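Local coordinates for dehydroquinate synthase (Thermus thermophilus, PDB 1UJN), which probably catalyses the conversion of 3-deoxy-D-arabino-heptulosonate 7-phosphate to 3-dehydroquinate, the second step of chorismate biosynthesis, at residues V10-L15 / H147-V152; H235-Q240 / P284-L289; L309-P314 / R323-G328. All blocks are in the same frame, centred on the assembly; numbering follows the deposited sequence.

Interaction 1 (V10-L15 / H147-V152); sequences VPYPIL and HFPQGV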
loop_
_atom_site.group_PDB
_atom_site.type_symbol
_atom_site.label_atom_id
_atom_site.label_comp_id
_atom_site.label_asym_id
_atom_site.label_seq_id
_atom_site.Cartn_x
_atom_site.Cartn_y
_atom_site.Cartn_z
ATOM N N VAL A 10 0.416 5.218 -14.912
ATOM C CA VAL A 10 -0.498 6.286 -14.521
ATOM C C VAL A 10 0.086 7.601 -15.030
ATOM O O VAL A 10 1.251 7.906 -14.778
ATOM C CB VAL A 10 -0.647 6.358 -12.982
ATOM C CG1 VAL A 10 -1.601 7.478 -12.598
ATOM C CG2 VAL A 10 -1.153 5.026 -12.449
ATOM N N PRO A 11 -0.713 8.394 -15.756
ATOM C CA PRO A 11 -0.222 9.668 -16.285
ATOM C C PRO A 11 -0.152 10.845 -15.319
ATOM O O PRO A 11 -1.027 11.041 -14.472
ATOM C CB PRO A 11 -1.176 9.940 -17.442
ATOM C CG PRO A 11 -2.467 9.415 -16.908
ATOM C CD PRO A 11 -2.057 8.093 -16.282
ATOM N N TYR A 12 0.915 11.620 -15.454
ATOM C CA TYR A 12 1.117 12.819 -14.656
ATOM C C TYR A 12 2.252 13.630 -15.270
ATOM O O TYR A 12 3.128 13.087 -15.943
ATOM C CB TYR A 12 1.436 12.496 -13.185
ATOM C CG TYR A 12 2.725 11.744 -12.945
ATOM C CD1 TYR A 12 2.743 10.354 -12.895
ATOM C CD2 TYR A 12 3.925 12.430 -12.731
ATOM C CE1 TYR A 12 3.928 9.657 -12.626
ATOM C CE2 TYR A 12 5.114 11.748 -12.471
ATOM C CZ TYR A 12 5.105 10.362 -12.416
ATOM O OH TYR A 12 6.272 9.687 -12.144
ATOM N N PRO A 13 2.230 14.949 -15.066
ATOM C CA PRO A 13 3.247 15.863 -15.589
ATOM C C PRO A 13 4.405 16.073 -14.618
ATOM O O PRO A 13 4.239 15.955 -13.403
ATOM C CB PRO A 13 2.463 17.146 -15.786
ATOM C CG PRO A 13 1.596 17.144 -14.547
ATOM C CD PRO A 13 1.101 15.705 -14.485
ATOM N N ILE A 14 5.569 16.392 -15.173
ATOM C CA ILE A 14 6.759 16.688 -14.385
ATOM C C ILE A 14 7.231 18.035 -14.920
ATOM O O ILE A 14 7.591 18.149 -16.094
ATOM C CB ILE A 14 7.890 15.653 -14.599
ATOM C CG1 ILE A 14 7.478 14.288 -14.041
ATOM C CG2 ILE A 14 9.170 16.149 -13.928
ATOM C CD1 ILE A 14 8.455 13.165 -14.378
ATOM N N LEU A 15 7.204 19.054 -14.069
ATOM C CA LEU A 15 7.632 20.394 -14.469
ATOM C C LEU A 15 8.986 20.697 -13.857
ATOM O O LEU A 15 9.212 20.429 -12.680
ATOM C CB LEU A 15 6.633 21.452 -13.984
ATOM C CG LEU A 15 5.295 21.609 -14.714
ATOM C CD1 LEU A 15 5.531 22.188 -16.108
ATOM C CD2 LEU A 15 4.598 20.259 -14.793
ATOM N N HIS A 147 3.291 4.039 -5.567
ATOM C CA HIS A 147 2.230 5.031 -5.580
ATOM C C HIS A 147 2.779 6.235 -6.333
ATOM O O HIS A 147 3.767 6.842 -5.918
ATOM C CB HIS A 147 1.861 5.406 -4.143
ATOM C CG HIS A 147 0.609 6.216 -4.032
ATOM N ND1 HIS A 147 -0.564 5.858 -4.657
ATOM C CD2 HIS A 147 0.346 7.364 -3.365
ATOM C CE1 HIS A 147 -1.499 6.750 -4.381
ATOM N NE2 HIS A 147 -0.973 7.675 -3.599
ATOM N N PHE A 148 2.145 6.554 -7.455
ATOM C CA PHE A 148 2.604 7.647 -8.300
ATOM C C PHE A 148 2.017 8.989 -7.946
ATOM O O PHE A 148 0.845 9.093 -7.591
ATOM C CB PHE A 148 2.290 7.346 -9.766
ATOM C CG PHE A 148 2.875 6.061 -10.249
ATOM C CD1 PHE A 148 2.211 4.864 -10.044
ATOM C CD2 PHE A 148 4.123 6.040 -10.858
ATOM C CE1 PHE A 148 2.780 3.656 -10.435
ATOM C CE2 PHE A 148 4.705 4.833 -11.253
ATOM C CZ PHE A 148 4.029 3.642 -11.039
ATOM N N PRO A 149 2.831 10.048 -8.058
ATOM C CA PRO A 149 2.341 11.391 -7.746
ATOM C C PRO A 149 1.372 11.835 -8.831
ATOM O O PRO A 149 1.386 11.314 -9.951
ATOM C CB PRO A 149 3.615 12.231 -7.723
ATOM C CG PRO A 149 4.473 11.571 -8.752
ATOM C CD PRO A 149 4.242 10.082 -8.484
ATOM N N GLN A 150 0.525 12.791 -8.483
ATOM C CA GLN A 150 -0.452 13.342 -9.400
ATOM C C GLN A 150 0.260 14.400 -10.239
ATOM O O GLN A 150 -0.247 14.851 -11.265
ATOM C CB GLN A 150 -1.576 13.966 -8.583
ATOM C CG GLN A 150 -2.767 14.416 -9.362
ATOM C CD GLN A 150 -3.882 14.845 -8.439
ATOM O OE1 GLN A 150 -4.829 14.093 -8.189
ATOM N NE2 GLN A 150 -3.794 16.077 -7.947
ATOM N N GLY A 151 1.450 14.781 -9.786
ATOM C CA GLY A 151 2.252 15.772 -10.487
ATOM C C GLY A 151 3.563 15.992 -9.749
ATOM O O GLY A 151 3.631 15.783 -8.535
ATOM N N VAL A 152 4.608 16.393 -10.476
ATOM C CA VAL A 152 5.920 16.667 -9.877
ATOM C C VAL A 152 6.311 18.070 -10.328
ATOM O O VAL A 152 6.295 18.363 -11.521
ATOM C CB VAL A 152 6.999 15.679 -10.355
ATOM C CG1 VAL A 152 8.357 16.046 -9.748
ATOM C CG2 VAL A 152 6.623 14.259 -9.941
HETATM O O HOH W 1 -2.067 13.652 -12.767
#

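Interaction 2 (H235-Q240 / P284-L289); sequences HALEAQ and PPLPPL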
loop_
_atom_site.group_PDB
_atom_site.type_symbol
_atom_site.label_atom_id
_atom_site.label_comp_id
_atom_site.label_asym_id
_atom_site.label_seq_id
_atom_site.Cartn_x
_atom_site.Cartn_y
_atom_site.Cartn_z
ATOM N N HIS A 235 25.842 -0.585 -3.776
ATOM C CA HIS A 235 25.096 -1.062 -2.623
ATOM C C HIS A 235 26.032 -1.691 -1.595
ATOM O O HIS A 235 25.884 -1.476 -0.390
ATOM C CB HIS A 235 24.067 -2.096 -3.071
ATOM C CG HIS A 235 23.271 -2.677 -1.948
ATOM N ND1 HIS A 235 22.268 -1.980 -1.311
ATOM C CD2 HIS A 235 23.340 -3.882 -1.338
ATOM C CE1 HIS A 235 21.752 -2.733 -0.354
ATOM N NE2 HIS A 235 22.385 -3.892 -0.351
ATOM N N ALA A 236 27.000 -2.464 -2.082
ATOM C CA ALA A 236 27.961 -3.134 -1.216
ATOM C C ALA A 236 28.820 -2.132 -0.451
ATOM O O ALA A 236 29.147 -2.345 0.720
ATOM C CB ALA A 236 28.846 -4.058 -2.043
ATOM N N LEU A 237 29.186 -1.040 -1.115
ATOM C CA LEU A 237 30.009 -0.006 -0.490
ATOM C C LEU A 237 29.209 0.741 0.570
ATOM O O LEU A 237 29.718 1.042 1.653
ATOM C CB LEU A 237 30.520 0.971 -1.554
ATOM C CG LEU A 237 31.510 0.372 -2.566
ATOM C CD1 LEU A 237 31.777 1.374 -3.681
ATOM C CD2 LEU A 237 32.805 -0.010 -1.863
ATOM N N GLU A 238 27.954 1.043 0.257
ATOM C CA GLU A 238 27.096 1.739 1.202
ATOM C C GLU A 238 26.921 0.896 2.457
ATOM O O GLU A 238 26.927 1.418 3.570
ATOM C CB GLU A 238 25.735 2.025 0.570
ATOM C CG GLU A 238 25.727 3.227 -0.357
ATOM C CD GLU A 238 24.359 3.491 -0.952
ATOM O OE1 GLU A 238 23.956 2.755 -1.877
ATOM O OE2 GLU A 238 23.679 4.429 -0.487
ATOM N N ALA A 239 26.784 -0.413 2.272
ATOM C CA ALA A 239 26.606 -1.323 3.397
ATOM C C ALA A 239 27.866 -1.429 4.251
ATOM O O ALA A 239 27.799 -1.398 5.484
ATOM C CB ALA A 239 26.199 -2.706 2.890
ATOM N N GLN A 240 29.017 -1.548 3.598
ATOM C CA GLN A 240 30.275 -1.665 4.323
ATOM C C GLN A 240 30.621 -0.409 5.117
ATOM O O GLN A 240 31.239 -0.491 6.182
ATOM C CB GLN A 240 31.421 -1.974 3.369
ATOM C CG GLN A 240 32.728 -2.243 4.096
ATOM C CD GLN A 240 33.938 -1.824 3.298
ATOM O OE1 GLN A 240 33.810 -1.311 2.185
ATOM N NE2 GLN A 240 35.125 -2.047 3.855
ATOM N N PRO A 284 34.064 10.961 -1.130
ATOM C CA PRO A 284 34.857 10.726 0.079
ATOM C C PRO A 284 35.673 9.439 -0.040
ATOM O O PRO A 284 35.185 8.430 -0.562
ATOM C CB PRO A 284 33.798 10.652 1.177
ATOM C CG PRO A 284 32.606 10.091 0.459
ATOM C CD PRO A 284 32.621 10.854 -0.849
ATOM N N PRO A 285 36.935 9.468 0.420
ATOM C CA PRO A 285 37.817 8.300 0.366
ATOM C C PRO A 285 37.185 7.084 1.034
ATOM O O PRO A 285 36.472 7.211 2.026
ATOM C CB PRO A 285 39.067 8.784 1.091
ATOM C CG PRO A 285 39.117 10.233 0.699
ATOM C CD PRO A 285 37.672 10.656 0.891
ATOM N N LEU A 286 37.461 5.907 0.482
ATOM C CA LEU A 286 36.911 4.660 0.997
ATOM C C LEU A 286 37.840 3.937 1.962
ATOM O O LEU A 286 39.054 4.138 1.942
ATOM C CB LEU A 286 36.593 3.715 -0.165
ATOM C CG LEU A 286 35.597 4.207 -1.215
ATOM C CD1 LEU A 286 35.512 3.190 -2.357
ATOM C CD2 LEU A 286 34.235 4.410 -0.559
ATOM N N PRO A 287 37.272 3.078 2.824
ATOM C CA PRO A 287 38.052 2.310 3.798
ATOM C C PRO A 287 38.645 1.105 3.073
ATOM O O PRO A 287 38.117 0.677 2.048
ATOM C CB PRO A 287 37.006 1.900 4.817
ATOM C CG PRO A 287 35.804 1.658 3.953
ATOM C CD PRO A 287 35.828 2.852 3.017
ATOM N N PRO A 288 39.749 0.546 3.587
ATOM C CA PRO A 288 40.319 -0.612 2.893
ATOM C C PRO A 288 39.276 -1.699 2.675
ATOM O O PRO A 288 38.427 -1.949 3.534
ATOM C CB PRO A 288 41.462 -1.046 3.815
ATOM C CG PRO A 288 41.052 -0.517 5.168
ATOM C CD PRO A 288 40.478 0.832 4.834
ATOM N N LEU A 289 39.333 -2.333 1.512
ATOM C CA LEU A 289 38.385 -3.379 1.172
ATOM C C LEU A 289 39.036 -4.477 0.336
ATOM O O LEU A 289 39.820 -4.201 -0.570
ATOM C CB LEU A 289 37.197 -2.763 0.424
ATOM C CG LEU A 289 37.505 -1.460 -0.326
ATOM C CD1 LEU A 289 38.487 -1.729 -1.461
ATOM C CD2 LEU A 289 36.215 -0.858 -0.862
#

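Interaction 3 (L309-P314 / R323-G328); sequences LHWVVP and RPLPEG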
loop_
_atom_site.group_PDB
_atom_site.type_symbol
_atom_site.label_atom_id
_atom_site.label_comp_id
_atom_site.label_asym_id
_atom_site.label_seq_id
_atom_site.Cartn_x
_atom_site.Cartn_y
_atom_site.Cartn_z
ATOM N N LEU A 309 24.293 -13.860 -9.173
ATOM C CA LEU A 309 24.182 -12.415 -9.331
ATOM C C LEU A 309 24.344 -11.984 -10.789
ATOM O O LEU A 309 25.099 -12.559 -11.563
ATOM C CB LEU A 309 25.252 -11.741 -8.465
ATOM C CG LEU A 309 26.608 -12.448 -8.529
ATOM C CD1 LEU A 309 27.266 -12.326 -9.907
ATOM C CD2 LEU A 309 27.615 -11.886 -7.523
ATOM N N HIS A 310 23.559 -10.959 -11.166
ATOM C CA HIS A 310 23.694 -10.400 -12.506
ATOM C C HIS A 310 24.196 -8.956 -12.448
ATOM O O HIS A 310 23.751 -8.146 -11.646
ATOM C CB HIS A 310 22.328 -10.452 -13.196
ATOM C CG HIS A 310 22.098 -11.824 -13.777
ATOM N ND1 HIS A 310 22.129 -12.960 -13.037
ATOM C CD2 HIS A 310 21.727 -12.159 -15.085
ATOM C CE1 HIS A 310 21.772 -13.952 -13.876
ATOM N NE2 HIS A 310 21.526 -13.502 -15.109
ATOM N N TRP A 311 25.146 -8.590 -13.303
ATOM C CA TRP A 311 25.684 -7.237 -13.318
ATOM C C TRP A 311 25.280 -6.497 -14.582
ATOM O O TRP A 311 25.173 -7.097 -15.652
ATOM C CB TRP A 311 27.213 -7.260 -13.266
ATOM C CG TRP A 311 27.809 -8.003 -12.120
ATOM C CD1 TRP A 311 27.899 -9.359 -11.974
ATOM C CD2 TRP A 311 28.436 -7.431 -10.969
ATOM N NE1 TRP A 311 28.552 -9.666 -10.804
ATOM C CE2 TRP A 311 28.892 -8.501 -10.166
ATOM C CE3 TRP A 311 28.658 -6.117 -10.536
ATOM C CZ2 TRP A 311 29.559 -8.297 -8.955
ATOM C CZ3 TRP A 311 29.321 -5.913 -9.332
ATOM C CH2 TRP A 311 29.765 -7.000 -8.556
ATOM N N VAL A 312 25.059 -5.190 -14.460
ATOM C CA VAL A 312 24.726 -4.374 -15.619
ATOM C C VAL A 312 26.083 -3.908 -16.138
ATOM O O VAL A 312 26.775 -3.126 -15.479
ATOM C CB VAL A 312 23.876 -3.137 -15.244
ATOM C CG1 VAL A 312 23.624 -2.294 -16.480
ATOM C CG2 VAL A 312 22.552 -3.575 -14.631
ATOM N N VAL A 313 26.466 -4.408 -17.307
ATOM C CA VAL A 313 27.751 -4.070 -17.908
ATOM C C VAL A 313 27.593 -3.159 -19.117
ATOM O O VAL A 313 26.909 -3.505 -20.076
ATOM C CB VAL A 313 28.501 -5.350 -18.369
ATOM C CG1 VAL A 313 29.864 -4.984 -18.943
ATOM C CG2 VAL A 313 28.656 -6.315 -17.206
ATOM N N PRO A 314 28.225 -1.975 -19.081
ATOM C CA PRO A 314 28.139 -1.032 -20.197
ATOM C C PRO A 314 29.250 -1.319 -21.209
ATOM O O PRO A 314 30.425 -1.089 -20.929
ATOM C CB PRO A 314 28.321 0.313 -19.511
ATOM C CG PRO A 314 29.354 -0.012 -18.470
ATOM C CD PRO A 314 28.877 -1.348 -17.914
ATOM N N ARG A 323 24.262 -9.769 -17.121
ATOM C CA ARG A 323 24.674 -11.167 -17.084
ATOM C C ARG A 323 25.610 -11.458 -15.917
ATOM O O ARG A 323 26.117 -10.541 -15.272
ATOM C CB ARG A 323 25.404 -11.511 -18.384
ATOM C CG ARG A 323 26.472 -10.482 -18.749
ATOM C CD ARG A 323 27.532 -11.036 -19.688
ATOM N NE ARG A 323 28.382 -12.025 -19.026
ATOM C CZ ARG A 323 29.506 -12.515 -19.543
ATOM N NH1 ARG A 323 29.925 -12.112 -20.735
ATOM N NH2 ARG A 323 30.216 -13.406 -18.865
ATOM N N PRO A 324 25.836 -12.752 -15.628
ATOM C CA PRO A 324 26.725 -13.171 -14.540
ATOM C C PRO A 324 28.158 -13.137 -15.066
ATOM O O PRO A 324 28.379 -13.198 -16.277
ATOM C CB PRO A 324 26.253 -14.589 -14.241
ATOM C CG PRO A 324 25.870 -15.088 -15.604
ATOM C CD PRO A 324 25.097 -13.908 -16.170
ATOM N N LEU A 325 29.132 -13.046 -14.168
ATOM C CA LEU A 325 30.524 -12.994 -14.594
ATOM C C LEU A 325 31.411 -13.942 -13.798
ATOM O O LEU A 325 31.178 -14.176 -12.612
ATOM C CB LEU A 325 31.052 -11.561 -14.453
ATOM C CG LEU A 325 30.331 -10.482 -15.270
ATOM C CD1 LEU A 325 30.745 -9.102 -14.784
ATOM C CD2 LEU A 325 30.649 -10.658 -16.746
ATOM N N PRO A 326 32.438 -14.514 -14.447
ATOM C CA PRO A 326 33.338 -15.430 -13.741
ATOM C C PRO A 326 33.983 -14.661 -12.589
ATOM O O PRO A 326 34.419 -13.522 -12.772
ATOM C CB PRO A 326 34.357 -15.811 -14.814
ATOM C CG PRO A 326 33.572 -15.705 -16.086
ATOM C CD PRO A 326 32.792 -14.427 -15.876
ATOM N N GLU A 327 34.035 -15.267 -11.407
ATOM C CA GLU A 327 34.629 -14.603 -10.253
ATOM C C GLU A 327 36.016 -14.067 -10.591
ATOM O O GLU A 327 36.427 -13.020 -10.087
ATOM C CB GLU A 327 34.725 -15.568 -9.070
ATOM C CG GLU A 327 35.406 -14.970 -7.842
ATOM C CD GLU A 327 35.458 -15.934 -6.670
ATOM O OE1 GLU A 327 36.060 -15.580 -5.631
ATOM O OE2 GLU A 327 34.896 -17.044 -6.784
ATOM N N GLY A 328 36.733 -14.789 -11.448
ATOM C CA GLY A 328 38.064 -14.367 -11.840
ATOM C C GLY A 328 38.070 -13.011 -12.519
ATOM O O GLY A 328 39.022 -12.243 -12.376
#

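Interaction 1 (V10-L15 / H147-V152)
Tyr12 lays its ring against Pro149 and fills the angle between two chain segments that come together as parallel strands. CG stands between the backbone N and the carbonyl carbon (chi1 64°), and this folds the ring over the residues of 147-152. Tyr12 CB begins beside Gln150 O at 3.5 Å. Next, CG lies 3.3 Å from Pro149 O, which is over the ring face. Farther out, Pro149 CG lies over the same face in a CH-pi contact, 4.0 Å from the Tyr12 ring centroid; a rigid proline suits a flat aromatic here. Obliquely to the ring, Tyr12 CE1 meets Phe148 CB at 4.0 Å and CE2 meets Val152 CG2 at 3.9 Å, while OH hydrogen-bonds Ser127 O. Putting an alanine here would probably open a gap over Pro149 and leave Ser127 O without its donor. Beyond the ring, Val152 pairs with Ile14: Val152 N donates to Pro13 O (3.0 Å) and Leu15 N to Val152 O (2.8 Å). Beta-branched residues suit these extended positions, their side chains lying side by side. Strand 12-17 thus sits between 2-6, which is antiparallel to it, and 151-155, whose other neighbour is 112-117, in the N-terminal domain's mixed sheet.

Interaction 2 (H235-Q240 / P284-L289)
The C-terminal turn and a half of helix 231-240 runs past an extended, proline-rich loop, with the CA atoms of Leu237 and Leu286 8.5 Å apart, so no backbone-to-backbone bond forms, and side chains of the helix reach across to the side chains and one carbonyl of the loop. Both belong to the largely helical C-terminal domain of the dehydroquinate synthase fold. Leu237 reaches the loop through one methyl: its CD2 touches Leu289 CD2 at 3.7 Å and Leu286 CD1 at 4.2 Å. With CG beside the backbone N (chi1 -67°), the leucine sends its branched end among these methyls, where Trp337 of helix 327-342 also packs on all three leucines; branched apolar residues suit this buried spot. One residue along the same helix, Glu238 hydrogen-bonds His247, a predicted zinc ligand, so the helix also carries a probable second-shell group of the metal site. Prolines suit the loop, since they hold it extended. Gln240, at the more open margin, runs antiparallel alongside Pro287, with a kink in its chain at chi2 (-149°). Its OE1 lies 3.9 Å from Leu289 CD2, and on the other branch of the amide NE2 gives a weak hydrogen bond to Pro288 O, 3.3 Å long with 142° at the hydrogen.

Interaction 3 (L309-P314 / R323-G328)
His310 presents one face of its imidazole to Pro324, whose CD stands 3.7 Å above the ring plane and offset toward the rim. The contact is a CH-pi one, and the two side chains run alongside each other in the same direction. Proline suits the place because the CD next to its nitrogen offers C-H groups to an aromatic face. The indole of Trp311 is met differently: Arg323 O lies at its edge, near the ring plane, and Leu325 CD1 comes in obliquely to 4.0 Å from Trp311 CD1, the two side chains crossing at about a right angle. Tyr257 of helix 247-264 also meets this indole, its ring inclined to it by about 50°. The third flat group, the guanidinium of Arg323, has Leu325 CD2 over one face, near its rim. NE and NH2 grip Pro324 O side-on, at 3.0 and 3.2 Å from that oxygen, and the acceptor lies within 6° of the guanidinium plane; two bonds to one atom thereby hold the group's rotation.

The backbones join through Trp311 and Arg323. Trp311 N donates almost straight to Arg323 O (2.9 Å, 177°), although it stands above that carbonyl's plane, and Arg323 N returns a bond to Trp311 O at 3.2 Å. Beside the pair, Pro324 CA makes a C-H contact of 3.4 Å with the buried Leu309 O, which has no conventional hydrogen-bond partner. Leu325 CD1 also touches Val313 CG2 at 4.2 Å, and Leu261 and Leu330 from two helices pack on Leu325, a fitting place for a branched apolar residue. Pro326 then occupies the N-cap position of helix 327-342. An antiparallel, hydrogen-bonded pair at the open end of two adjacent strands is typical of a beta hairpin, here formed by 311-314 and 319-323 and leading into that helix.

How the interactions relate
From the N terminus, strand 12-17 comes early in the chain and pairs with strand 151-155 much later in it, so interaction 1 closes a loop of 131 residues that includes the predicted NAD-binding positions and ties the sheet of the N-terminal domain together. The chain then enters the helical half, where interaction 2 closes 43 residues, largely helix, between 240 and 284. Interaction 3 follows as the local closure of a hairpin. The three lie in series; none nests or crosses. Interaction 1 is remote, its centre about 35 Å from that of interaction 2, whereas interactions 2 and 3 approach to about 7 Å between nearest atoms and both pack against helices 247-264 and 327-342.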